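Local coordinates for protein phosphonopyruvate hydrolase (Variovorax sp., PDB 2DUA) that hydrolyses the carbon-phosphorus bond of 3-phosphonopyruvate to give pyruvate and phosphate, using a divalent metal ion such as cobalt, magnesium or manganese, at residues 6-11 and 147-152; 38-43 and 231-236; 106-111 and 153-158; 183-188 and 208-213. All blocks are in the same frame, centred on the assembly; numbering follows the deposited sequence.

Contact 1: 6-11 and 147-152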
loop_
_atom_site.group_PDB
_atom_site.type_symbol
_atom_site.label_atom_id
_atom_site.label_comp_id
_atom_site.label_asym_id
_atom_site.label_seq_id
_atom_site.Cartn_x
_atom_site.Cartn_y
_atom_site.Cartn_z
ATOM N N ALA A 6 1.422 27.841 10.761
ATOM C CA ALA A 6 1.052 27.683 12.176
ATOM C C ALA A 6 2.237 27.159 13.010
ATOM O O ALA A 6 2.537 27.654 14.088
ATOM C CB ALA A 6 -0.169 26.712 12.300
ATOM N N LEU A 7 2.954 26.168 12.487
ATOM C CA LEU A 7 4.064 25.609 13.187
ATOM C C LEU A 7 5.165 26.646 13.319
ATOM O O LEU A 7 5.757 26.852 14.389
ATOM C CB LEU A 7 4.601 24.404 12.413
ATOM C CG LEU A 7 5.718 23.635 13.126
ATOM C CD1 LEU A 7 5.324 23.436 14.574
ATOM C CD2 LEU A 7 5.995 22.275 12.398
ATOM N N ARG A 8 5.449 27.289 12.191
ATOM C CA ARG A 8 6.498 28.295 12.134
ATOM C C ARG A 8 6.184 29.421 13.113
ATOM O O ARG A 8 7.051 29.861 13.868
ATOM C CB ARG A 8 6.597 28.772 10.666
ATOM C CG ARG A 8 7.925 29.234 10.243
ATOM C CD ARG A 8 9.038 28.278 10.562
ATOM N NE ARG A 8 9.483 27.455 9.435
ATOM C CZ ARG A 8 10.771 27.156 9.242
ATOM N NH1 ARG A 8 11.151 26.387 8.233
ATOM N NH2 ARG A 8 11.698 27.663 10.078
ATOM N N ALA A 9 4.935 29.885 13.099
ATOM C CA ALA A 9 4.474 30.950 13.986
ATOM C C ALA A 9 4.731 30.566 15.468
ATOM O O ALA A 9 5.149 31.405 16.299
ATOM C CB ALA A 9 2.988 31.194 13.736
ATOM N N ALA A 10 4.482 29.294 15.804
ATOM C CA ALA A 10 4.718 28.790 17.168
ATOM C C ALA A 10 6.209 28.872 17.490
ATOM O O ALA A 10 6.592 29.404 18.532
ATOM C CB ALA A 10 4.196 27.295 17.317
ATOM N N LEU A 11 7.059 28.362 16.599
ATOM C CA LEU A 11 8.520 28.419 16.817
ATOM C C LEU A 11 9.078 29.836 16.917
ATOM O O LEU A 11 9.973 30.138 17.746
ATOM C CB LEU A 11 9.261 27.734 15.671
ATOM C CG LEU A 11 9.345 26.223 15.651
ATOM C CD1 LEU A 11 10.196 25.783 14.454
ATOM C CD2 LEU A 11 9.927 25.750 16.960
ATOM N N ASP A 147 7.893 24.135 0.355
ATOM C CA ASP A 147 7.442 25.283 1.136
ATOM C C ASP A 147 8.509 25.620 2.173
ATOM O O ASP A 147 8.770 24.816 3.037
ATOM C CB ASP A 147 6.116 24.933 1.825
ATOM C CG ASP A 147 5.561 26.043 2.705
ATOM O OD1 ASP A 147 6.187 27.120 2.895
ATOM O OD2 ASP A 147 4.459 25.822 3.227
ATOM N N ARG A 148 9.110 26.806 2.114
ATOM C CA ARG A 148 10.146 27.145 3.089
ATOM C C ARG A 148 9.601 27.123 4.511
ATOM O O ARG A 148 10.378 27.037 5.438
ATOM C CB ARG A 148 10.775 28.512 2.780
ATOM C CG ARG A 148 10.227 29.148 1.512
ATOM C CD ARG A 148 10.999 28.840 0.180
ATOM N NE ARG A 148 11.324 27.432 -0.073
ATOM C CZ ARG A 148 11.781 26.985 -1.239
ATOM N NH1 ARG A 148 11.949 27.840 -2.253
ATOM N NH2 ARG A 148 12.122 25.706 -1.385
ATOM N N ASP A 149 8.274 27.159 4.697
ATOM C CA ASP A 149 7.731 27.084 6.048
ATOM C C ASP A 149 7.834 25.665 6.644
ATOM O O ASP A 149 7.799 25.528 7.859
ATOM C CB ASP A 149 6.264 27.509 6.102
ATOM C CG ASP A 149 6.082 28.980 5.873
ATOM O OD1 ASP A 149 7.045 29.731 6.185
ATOM O OD2 ASP A 149 4.983 29.375 5.399
ATOM N N PHE A 150 7.975 24.651 5.788
ATOM C CA PHE A 150 8.096 23.248 6.204
ATOM C C PHE A 150 9.320 23.215 7.143
ATOM O O PHE A 150 10.354 23.790 6.827
ATOM C CB PHE A 150 8.345 22.372 4.969
ATOM C CG PHE A 150 8.471 20.941 5.259
ATOM C CD1 PHE A 150 7.320 20.138 5.435
ATOM C CD2 PHE A 150 9.756 20.344 5.347
ATOM C CE1 PHE A 150 7.450 18.776 5.689
ATOM C CE2 PHE A 150 9.878 18.973 5.599
ATOM C CZ PHE A 150 8.726 18.195 5.769
ATOM N N VAL A 151 9.217 22.503 8.272
ATOM C CA VAL A 151 10.299 22.498 9.245
ATOM C C VAL A 151 11.193 21.248 9.283
ATOM O O VAL A 151 10.731 20.118 9.336
ATOM C CB VAL A 151 9.671 22.815 10.698
ATOM C CG1 VAL A 151 10.702 22.655 11.812
ATOM C CG2 VAL A 151 9.098 24.251 10.705
ATOM N N VAL A 152 12.502 21.459 9.278
ATOM C CA VAL A 152 13.434 20.320 9.332
ATOM C C VAL A 152 14.058 20.285 10.727
ATOM O O VAL A 152 14.727 21.217 11.122
ATOM C CB VAL A 152 14.524 20.486 8.240
ATOM C CG1 VAL A 152 15.557 19.343 8.356
ATOM C CG2 VAL A 152 13.867 20.502 6.878
#

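Contact 2: 38-43 and 231-236. With OXL (oxalate ion), chain C.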
loop_
_atom_site.group_PDB
_atom_site.type_symbol
_atom_site.label_atom_id
_atom_site.label_comp_id
_atom_site.label_asym_id
_atom_site.label_seq_id
_atom_site.Cartn_x
_atom_site.Cartn_y
_atom_site.Cartn_z
ATOM N N GLY A 38 0.313 19.995 18.372
ATOM C CA GLY A 38 0.596 19.232 17.172
ATOM C C GLY A 38 0.574 17.720 17.416
ATOM O O GLY A 38 0.397 17.253 18.545
ATOM N N ILE A 39 0.688 16.957 16.329
ATOM C CA ILE A 39 0.729 15.504 16.412
ATOM C C ILE A 39 2.155 15.057 16.127
ATOM O O ILE A 39 2.792 15.628 15.243
ATOM C CB ILE A 39 -0.136 14.847 15.303
ATOM C CG1 ILE A 39 -1.604 15.260 15.465
ATOM C CG2 ILE A 39 0.017 13.286 15.341
ATOM C CD1 ILE A 39 -2.241 15.016 16.902
ATOM N N TRP A 40 2.636 14.021 16.836
ATOM C CA TRP A 40 3.959 13.443 16.601
ATOM C C TRP A 40 3.720 12.070 15.903
ATOM O O TRP A 40 3.171 11.147 16.507
ATOM C CB TRP A 40 4.698 13.298 17.955
ATOM C CG TRP A 40 5.970 12.398 18.018
ATOM C CD1 TRP A 40 6.212 11.432 18.954
ATOM C CD2 TRP A 40 7.179 12.476 17.209
ATOM N NE1 TRP A 40 7.478 10.899 18.789
ATOM C CE2 TRP A 40 8.087 11.530 17.728
ATOM C CE3 TRP A 40 7.572 13.257 16.099
ATOM C CZ2 TRP A 40 9.347 11.343 17.192
ATOM C CZ3 TRP A 40 8.842 13.069 15.560
ATOM C CH2 TRP A 40 9.721 12.118 16.110
ATOM N N GLY A 41 4.132 11.957 14.642
ATOM C CA GLY A 41 3.944 10.723 13.885
ATOM C C GLY A 41 5.099 9.800 14.211
ATOM O O GLY A 41 5.977 9.577 13.414
ATOM N N SER A 42 5.049 9.274 15.439
ATOM C CA SER A 42 6.058 8.419 16.038
ATOM C C SER A 42 6.328 7.060 15.339
ATOM O O SER A 42 5.369 6.262 15.143
ATOM C CB SER A 42 5.610 8.148 17.482
ATOM O OG SER A 42 6.518 7.245 18.040
ATOM N N GLY A 43 7.601 6.774 15.001
ATOM C CA GLY A 43 7.904 5.498 14.364
ATOM C C GLY A 43 7.801 4.466 15.475
ATOM O O GLY A 43 7.439 3.326 15.259
ATOM N N ILE A 231 9.724 23.167 21.618
ATOM C CA ILE A 231 8.722 22.108 21.439
ATOM C C ILE A 231 8.935 21.014 22.435
ATOM O O ILE A 231 10.074 20.667 22.718
ATOM C CB ILE A 231 8.816 21.445 20.050
ATOM C CG1 ILE A 231 8.479 22.449 18.947
ATOM C CG2 ILE A 231 7.855 20.262 19.974
ATOM C CD1 ILE A 231 8.687 21.936 17.537
ATOM N N VAL A 232 7.827 20.520 23.012
ATOM C CA VAL A 232 7.899 19.380 23.902
ATOM C C VAL A 232 7.032 18.308 23.249
ATOM O O VAL A 232 5.895 18.574 22.835
ATOM C CB VAL A 232 7.394 19.685 25.331
ATOM C CG1 VAL A 232 5.965 20.225 25.296
ATOM C CG2 VAL A 232 7.499 18.441 26.172
ATOM N N ILE A 233 7.593 17.118 23.109
ATOM C CA ILE A 233 6.872 16.000 22.489
ATOM C C ILE A 233 6.596 14.889 23.524
ATOM O O ILE A 233 7.500 14.488 24.276
ATOM C CB ILE A 233 7.714 15.371 21.346
ATOM C CG1 ILE A 233 7.871 16.372 20.204
ATOM C CG2 ILE A 233 7.060 14.038 20.879
ATOM C CD1 ILE A 233 8.864 15.965 19.086
ATOM N N TYR A 234 5.360 14.411 23.569
ATOM C CA TYR A 234 4.983 13.278 24.441
ATOM C C TYR A 234 5.178 12.078 23.491
ATOM O O TYR A 234 4.363 11.802 22.612
ATOM C CB TYR A 234 3.549 13.492 24.875
ATOM C CG TYR A 234 3.474 14.645 25.854
ATOM C CD1 TYR A 234 3.906 14.479 27.180
ATOM C CD2 TYR A 234 3.029 15.895 25.468
ATOM C CE1 TYR A 234 3.887 15.551 28.093
ATOM C CE2 TYR A 234 3.019 17.009 26.406
ATOM C CZ TYR A 234 3.455 16.783 27.701
ATOM O OH TYR A 234 3.491 17.816 28.619
ATOM N N GLY A 235 6.275 11.375 23.668
ATOM C CA GLY A 235 6.699 10.371 22.683
ATOM C C GLY A 235 5.932 9.027 22.515
ATOM O O GLY A 235 5.931 8.509 21.389
ATOM N N ASN A 236 5.313 8.468 23.553
ATOM C CA ASN A 236 4.700 7.148 23.398
ATOM C C ASN A 236 3.540 6.908 24.338
ATOM O O ASN A 236 3.218 5.777 24.634
ATOM C CB ASN A 236 5.762 6.116 23.702
ATOM C CG ASN A 236 6.419 6.360 25.042
ATOM O OD1 ASN A 236 7.563 5.980 25.239
ATOM N ND2 ASN A 236 5.722 7.015 25.964
HETATM C C1 OXL C . 9.604 7.999 18.461
HETATM C C2 OXL C . 10.877 8.700 18.714
HETATM O O1 OXL C . 8.567 8.292 19.188
HETATM O O2 OXL C . 11.783 8.632 17.828
HETATM O O3 OXL C . 9.600 7.159 17.537
HETATM O O4 OXL C . 11.009 9.357 19.768
#

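Contact 3: 106-111 and 153-158. With OXL (oxalate ion), chain C.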
loop_
_atom_site.group_PDB
_atom_site.type_symbol
_atom_site.label_atom_id
_atom_site.label_comp_id
_atom_site.label_asym_id
_atom_site.label_seq_id
_atom_site.Cartn_x
_atom_site.Cartn_y
_atom_site.Cartn_z
ATOM N N ALA A 106 6.493 19.017 9.418
ATOM C CA ALA A 106 7.895 18.908 9.804
ATOM C C ALA A 106 8.341 17.461 9.782
ATOM O O ALA A 106 7.527 16.541 9.842
ATOM C CB ALA A 106 8.117 19.463 11.228
ATOM N N ILE A 107 9.653 17.281 9.684
ATOM C CA ILE A 107 10.220 15.949 9.803
ATOM C C ILE A 107 11.288 16.020 10.865
ATOM O O ILE A 107 11.854 17.096 11.120
ATOM C CB ILE A 107 10.806 15.387 8.447
ATOM C CG1 ILE A 107 11.773 16.384 7.779
ATOM C CG2 ILE A 107 9.627 14.998 7.537
ATOM C CD1 ILE A 107 13.232 16.215 8.274
ATOM N N VAL A 108 11.515 14.890 11.531
ATOM C CA VAL A 108 12.590 14.731 12.521
ATOM C C VAL A 108 13.494 13.604 11.981
ATOM O O VAL A 108 13.018 12.519 11.676
ATOM C CB VAL A 108 12.061 14.333 13.869
ATOM C CG1 VAL A 108 13.226 14.002 14.784
ATOM C CG2 VAL A 108 11.191 15.503 14.437
ATOM N N MET A 109 14.776 13.899 11.823
ATOM C CA MET A 109 15.760 12.975 11.280
ATOM C C MET A 109 16.926 12.934 12.268
ATOM O O MET A 109 17.397 13.955 12.713
ATOM C CB MET A 109 16.225 13.464 9.889
ATOM C CG MET A 109 17.095 12.500 9.171
ATOM S SD MET A 109 17.514 12.951 7.440
ATOM C CE MET A 109 17.913 14.619 7.547
ATOM N N GLU A 110 17.397 11.746 12.595
ATOM C CA GLU A 110 18.444 11.611 13.576
ATOM C C GLU A 110 19.788 11.202 12.964
ATOM O O GLU A 110 19.834 10.627 11.873
ATOM C CB GLU A 110 17.989 10.600 14.611
ATOM C CG GLU A 110 17.894 9.195 14.042
ATOM C CD GLU A 110 16.940 8.323 14.860
ATOM O OE1 GLU A 110 17.257 7.118 15.060
ATOM O OE2 GLU A 110 15.869 8.838 15.285
ATOM N N ASP A 111 20.877 11.465 13.686
ATOM C CA ASP A 111 22.233 11.196 13.163
ATOM C C ASP A 111 22.845 9.833 13.475
ATOM O O ASP A 111 24.063 9.659 13.430
ATOM C CB ASP A 111 23.212 12.313 13.608
ATOM C CG ASP A 111 23.260 12.496 15.122
ATOM O OD1 ASP A 111 22.605 11.758 15.881
ATOM O OD2 ASP A 111 23.969 13.410 15.553
ATOM N N ILE A 153 13.802 19.218 11.495
ATOM C CA ILE A 153 14.320 19.109 12.835
ATOM C C ILE A 153 15.398 18.025 12.845
ATOM O O ILE A 153 15.170 16.939 12.386
ATOM C CB ILE A 153 13.216 18.716 13.844
ATOM C CG1 ILE A 153 12.078 19.749 13.811
ATOM C CG2 ILE A 153 13.806 18.584 15.297
ATOM C CD1 ILE A 153 10.808 19.347 14.560
ATOM N N ALA A 154 16.593 18.376 13.309
ATOM C CA ALA A 154 17.721 17.441 13.403
ATOM C C ALA A 154 17.805 16.937 14.845
ATOM O O ALA A 154 17.906 17.708 15.820
ATOM C CB ALA A 154 19.062 18.140 13.024
ATOM N N ARG A 155 17.784 15.623 14.962
ATOM C CA ARG A 155 17.841 14.962 16.255
ATOM C C ARG A 155 19.256 14.492 16.527
ATOM O O ARG A 155 19.825 13.690 15.768
ATOM C CB ARG A 155 16.909 13.766 16.261
ATOM C CG ARG A 155 17.039 12.962 17.533
ATOM C CD ARG A 155 15.852 12.000 17.590
ATOM N NE ARG A 155 15.911 11.193 18.800
ATOM C CZ ARG A 155 14.823 10.710 19.422
ATOM N NH1 ARG A 155 13.589 10.938 18.935
ATOM N NH2 ARG A 155 14.971 10.040 20.569
ATOM N N VAL A 156 19.828 15.013 17.612
ATOM C CA VAL A 156 21.220 14.705 18.010
ATOM C C VAL A 156 21.220 13.532 19.033
ATOM O O VAL A 156 20.652 13.647 20.140
ATOM C CB VAL A 156 21.881 15.996 18.661
ATOM C CG1 VAL A 156 23.304 15.662 19.258
ATOM C CG2 VAL A 156 21.992 17.127 17.601
ATOM N N GLU A 157 21.842 12.418 18.666
ATOM C CA GLU A 157 21.853 11.268 19.539
ATOM C C GLU A 157 23.196 11.100 20.246
ATOM O O GLU A 157 23.462 10.015 20.782
ATOM C CB GLU A 157 21.542 9.995 18.720
ATOM C CG GLU A 157 20.048 9.924 18.265
ATOM C CD GLU A 157 19.135 9.607 19.416
ATOM O OE1 GLU A 157 19.173 8.455 19.896
ATOM O OE2 GLU A 157 18.402 10.504 19.867
ATOM N N ALA A 158 24.024 12.156 20.244
ATOM C CA ALA A 158 25.357 12.083 20.859
ATOM C C ALA A 158 25.375 11.746 22.365
ATOM O O ALA A 158 26.284 11.053 22.820
ATOM C CB ALA A 158 26.156 13.368 20.578
HETATM C C1 OXL C . 9.604 7.999 18.461
HETATM C C2 OXL C . 10.877 8.700 18.714
HETATM O O1 OXL C . 8.567 8.292 19.188
HETATM O O2 OXL C . 11.783 8.632 17.828
HETATM O O3 OXL C . 9.600 7.159 17.537
HETATM O O4 OXL C . 11.009 9.357 19.768
#

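Contact 4: 183-188 and 208-213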
loop_
_atom_site.group_PDB
_atom_site.type_symbol
_atom_site.label_atom_id
_atom_site.label_comp_id
_atom_site.label_asym_id
_atom_site.label_seq_id
_atom_site.Cartn_x
_atom_site.Cartn_y
_atom_site.Cartn_z
ATOM N N ILE A 183 16.630 21.734 16.962
ATOM C CA ILE A 183 17.488 20.634 17.324
ATOM C C ILE A 183 16.783 19.852 18.414
ATOM O O ILE A 183 16.378 20.419 19.419
ATOM C CB ILE A 183 18.891 21.143 17.874
ATOM C CG1 ILE A 183 19.664 21.921 16.769
ATOM C CG2 ILE A 183 19.691 19.940 18.360
ATOM C CD1 ILE A 183 19.854 21.063 15.424
ATOM N N LEU A 184 16.631 18.558 18.202
ATOM C CA LEU A 184 15.973 17.721 19.203
ATOM C C LEU A 184 17.122 17.009 19.905
ATOM O O LEU A 184 17.910 16.317 19.254
ATOM C CB LEU A 184 15.037 16.730 18.506
ATOM C CG LEU A 184 14.125 15.909 19.423
ATOM C CD1 LEU A 184 13.043 15.249 18.587
ATOM C CD2 LEU A 184 14.947 14.872 20.219
ATOM N N ILE A 185 17.232 17.186 21.214
ATOM C CA ILE A 185 18.304 16.559 21.970
ATOM C C ILE A 185 17.688 15.547 22.930
ATOM O O ILE A 185 16.701 15.816 23.577
ATOM C CB ILE A 185 19.163 17.615 22.722
ATOM C CG1 ILE A 185 20.231 16.894 23.519
ATOM C CG2 ILE A 185 18.269 18.571 23.582
ATOM C CD1 ILE A 185 21.341 16.292 22.600
ATOM N N HIS A 186 18.283 14.369 22.992
ATOM C CA HIS A 186 17.719 13.292 23.778
ATOM C C HIS A 186 18.708 12.689 24.785
ATOM O O HIS A 186 19.887 12.620 24.508
ATOM C CB HIS A 186 17.259 12.219 22.778
ATOM C CG HIS A 186 16.207 11.310 23.320
ATOM N ND1 HIS A 186 15.066 11.783 23.931
ATOM C CD2 HIS A 186 16.162 9.958 23.427
ATOM C CE1 HIS A 186 14.367 10.765 24.404
ATOM N NE2 HIS A 186 15.011 9.645 24.116
ATOM N N SER A 187 18.185 12.226 25.922
ATOM C CA SER A 187 18.975 11.606 26.984
ATOM C C SER A 187 18.323 10.310 27.472
ATOM O O SER A 187 17.109 10.201 27.464
ATOM C CB SER A 187 19.071 12.530 28.196
ATOM O OG SER A 187 19.916 11.968 29.175
ATOM N N ARG A 188 19.134 9.357 27.918
ATOM C CA ARG A 188 18.601 8.098 28.462
ATOM C C ARG A 188 19.049 7.997 29.953
ATOM O O ARG A 188 18.766 7.013 30.638
ATOM C CB ARG A 188 19.135 6.891 27.683
ATOM C CG ARG A 188 20.423 6.362 28.278
ATOM C CD ARG A 188 21.400 5.850 27.255
ATOM N NE ARG A 188 20.839 4.834 26.372
ATOM C CZ ARG A 188 21.575 4.158 25.497
ATOM N NH1 ARG A 188 22.880 4.392 25.401
ATOM N NH2 ARG A 188 21.014 3.254 24.716
ATOM N N LEU A 208 15.171 24.379 20.759
ATOM C CA LEU A 208 15.436 22.994 21.094
ATOM C C LEU A 208 14.106 22.230 21.173
ATOM O O LEU A 208 13.051 22.831 21.334
ATOM C CB LEU A 208 16.142 22.887 22.438
ATOM C CG LEU A 208 17.537 23.511 22.434
ATOM C CD1 LEU A 208 18.102 23.254 23.813
ATOM C CD2 LEU A 208 18.428 22.908 21.283
ATOM N N VAL A 209 14.180 20.920 20.987
ATOM C CA VAL A 209 13.003 20.042 21.066
ATOM C C VAL A 209 13.323 18.971 22.079
ATOM O O VAL A 209 14.369 18.323 21.988
ATOM C CB VAL A 209 12.693 19.346 19.747
ATOM C CG1 VAL A 209 11.367 18.524 19.858
ATOM C CG2 VAL A 209 12.557 20.386 18.639
ATOM N N LEU A 210 12.448 18.822 23.072
ATOM C CA LEU A 210 12.638 17.756 24.056
ATOM C C LEU A 210 11.541 16.653 23.975
ATOM O O LEU A 210 10.374 16.954 23.653
ATOM C CB LEU A 210 12.630 18.343 25.464
ATOM C CG LEU A 210 13.683 19.404 25.827
ATOM C CD1 LEU A 210 13.547 19.736 27.348
ATOM C CD2 LEU A 210 15.048 18.843 25.489
ATOM N N VAL A 211 11.925 15.402 24.256
ATOM C CA VAL A 211 11.038 14.241 24.308
ATOM C C VAL A 211 11.340 13.667 25.675
ATOM O O VAL A 211 12.053 12.700 25.787
ATOM C CB VAL A 211 11.260 13.216 23.179
ATOM C CG1 VAL A 211 10.121 12.133 23.151
ATOM C CG2 VAL A 211 11.326 13.947 21.798
ATOM N N PRO A 212 10.827 14.269 26.738
ATOM C CA PRO A 212 11.170 13.803 28.095
ATOM C C PRO A 212 10.417 12.592 28.633
ATOM O O PRO A 212 9.949 12.615 29.790
ATOM C CB PRO A 212 10.927 15.058 28.943
ATOM C CG PRO A 212 9.649 15.600 28.336
ATOM C CD PRO A 212 9.904 15.417 26.777
ATOM N N THR A 213 10.343 11.528 27.821
ATOM C CA THR A 213 9.575 10.344 28.232
ATOM C C THR A 213 10.187 9.693 29.466
ATOM O O THR A 213 9.466 9.172 30.311
ATOM C CB THR A 213 9.483 9.287 27.071
ATOM O OG1 THR A 213 10.791 8.985 26.589
ATOM C CG2 THR A 213 8.692 9.864 25.873
HETATM O O HOH W 1 14.556 14.508 24.854
#

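Contact 1: 6-11 and 147-152
Arg-8, on helix 3-13, spends its guanidinium on backbone carbonyls across the contact, in the turn that leads into strand 151-156. Its NE donates to Asp-149 O at 3.0 Å with an N-H...O angle of 151°, coming from above the carbonyl plane, and NH1 makes a weak hydrogen bond to Phe-150 O at 3.1 Å. Both oxygens lie near the edge of the guanidinium, while one of its faces is covered by Val-151 CG2, a methyl 3.5 Å from NE. The side chain leaves the helix with CG anti to the backbone N (chi1 -151°) and then bends at chi2 and chi3, which brings NE round to the turn. NH2 forms a salt bridge with Asp-181, whose other carboxylate oxygen accepts from Val-152 N, so that one acidic residue holds both the arginine and the start of the strand. With an alanine here, the carbonyl of Asp-149 would probably lose its donor across the contact and Asp-181 its ionic mate, leaving the turn less firmly tied to the helix. The turn is type I, from Asp-147 to Phe-150, and is braced by an Asx turn in which Asp-147 OD1 accepts from Asp-149 N at 2.8 Å. Beside the guanidinium the contact becomes apolar: Leu-7 CD2 lies 4.0 Å from Val-151 CG2, and Leu-11 CD1 meets Val-151 CG1 tip to tip. The N-terminal helix here packs against the N-terminal end of a strand of the parallel barrel, as a helix closing the bottom of a TIM barrel does.

Contact 2: 38-43 and 231-236
Trp-40 and Ile-233 meet at about a right angle, with the methyl CG2 of Ile-233 over one face of the indole, 3.6 Å from the centroid of the five-membered ring, in a CH-pi contact. The methyl is offset toward the rim, with Trp-40 CD1 its closest ring atom at 3.3 Å from Ile-233 CG2. At the edge of the same ring, Trp-40 NE1 donates to oxalate O1 at 2.9 Å, and Ser-42 OG bonds to that oxygen at 2.6 Å, so two groups of one segment grip it. Gly-235 O lies near the plane of the indole at its edge, 3.8 Å from Trp-40 CD1. The first torsion of Trp-40 (chi1 165°) places the ring inward from strand 38-41, and the second (chi2 -131°) turns its NE1 edge to the ligand. Farther out, an inverse gamma turn centred on Gly-41 swings the chain from the strand to Ser-42, the N-cap of the next helix; its OG also accepts from Glu-45 N. Phe-44 N and Arg-155 add further hydrogen bonds to the ligand, and Asp-81, which binds the magnesium ion, accepts from Gly-43 N. These are the C-terminal strand ends of a TIM barrel, where the substrate site of the PEP mutase family lies.

Contact 3: 106-111 and 153-158
Glu-110 and Arg-155 lie side by side on neighbouring parallel strands of the TIM barrel, pointing the same way, with their CB atoms 3.7 Å apart. They belong to the face of the sheet that also carries Val-108 and Ile-153, whose side chains cross at a slant, Val-108 CG2 lying 3.8 Å from Ile-153 CB. The chain of Arg-155, extended from CG to NE, carries its guanidinium across to the oxalate, where Arg-155 NH1 donates to oxalate O4 at 3.1 Å. Glu-110 OE2 faces the guanidinium from well out of its plane; the charges are near, but no N-H points at the oxygen. Glu-157 and the oxalate together restrain the guanidinium. The chain of Glu-157 folds back at chi2, and Arg-155 NE donates to Glu-157 OE2 at 2.8 Å in an almost straight salt bridge (176°), with the oxygen in the guanidinium plane. Beneath these side chains the strands are joined by parallel backbone bonds, among them Arg-155 N to Met-109 O at 2.8 Å, and cross at -31°. Where they diverge, Asp-111 takes over the pairing. Its OD2 is bonded to Tyr-175 OH, while Glu-157 N donates to Asp-111 OD1 at 3.0 Å, meeting that oxygen on its syn side, 17° out of the carboxylate plane.

Contact 4: 183-188 and 208-213
Leu-184 lies obliquely across Val-209 of strand 208-210 and Val-211 just beyond it. Its CB sits 3.7 Å from Val-209 CB, and its CG is 3.5 Å from Val-209 O. From there the branch runs on toward Val-211: CD1 touches Val-211 CG2 at 3.9 Å and Val-209 CG1 as well, while CD2 rests against Val-211 CG2 and Val-209 O. A glycine here would probably strip the methyls of Val-209 and Val-211 of their contacts with CD1 and CD2 and open a gap over this face of the sheet. Ile-185 CG2 packs alongside Leu-210 CD2 on the other side of the sheet. The backbones are joined by Val-209 N to Ile-183 O at 2.7 Å and by Ile-185 N to Val-209 O. Beyond Ile-185 direct pairing gives way to a water, which donates to Ile-185 O at 2.8 Å, accepts from Val-211 N, and is hydrogen-bonded to His-186 ND1. Val-211 O lies near the plane of the imidazole, 3.3 Å from His-186 CE1. In this beta-alpha-beta unit, apolar packing thus passes into a water-bridged polar end, consistent with the water helping to set the ring of His-186, a substrate-binding residue that also packs on Arg-155 and Glu-157.

Overall arrangement
All four contacts are built on one closed parallel barrel, contact 1 by packing a helix against it. Contacts 2, 3 and 4 are buried, whereas contact 1 is only partly buried, lying at the opposite end of strand 151-156 from Arg-155. Contacts 1 and 3 share that strand, and Leu-7 packs on Ala-106. Contacts 3 and 4 use adjoining strands, joined through Ala-154 and Leu-184, and strand 208-210 of contact 4 pairs in turn with strand 229-234 of contact 2. Contacts 3 and 4 are backbone-paired; contact 2 has no hydrogen bond between its segments, of which 38-43 bonds the oxalate that Arg-155 of contact 3 also holds. Contact 1 instead joins helix to turn through an arginine.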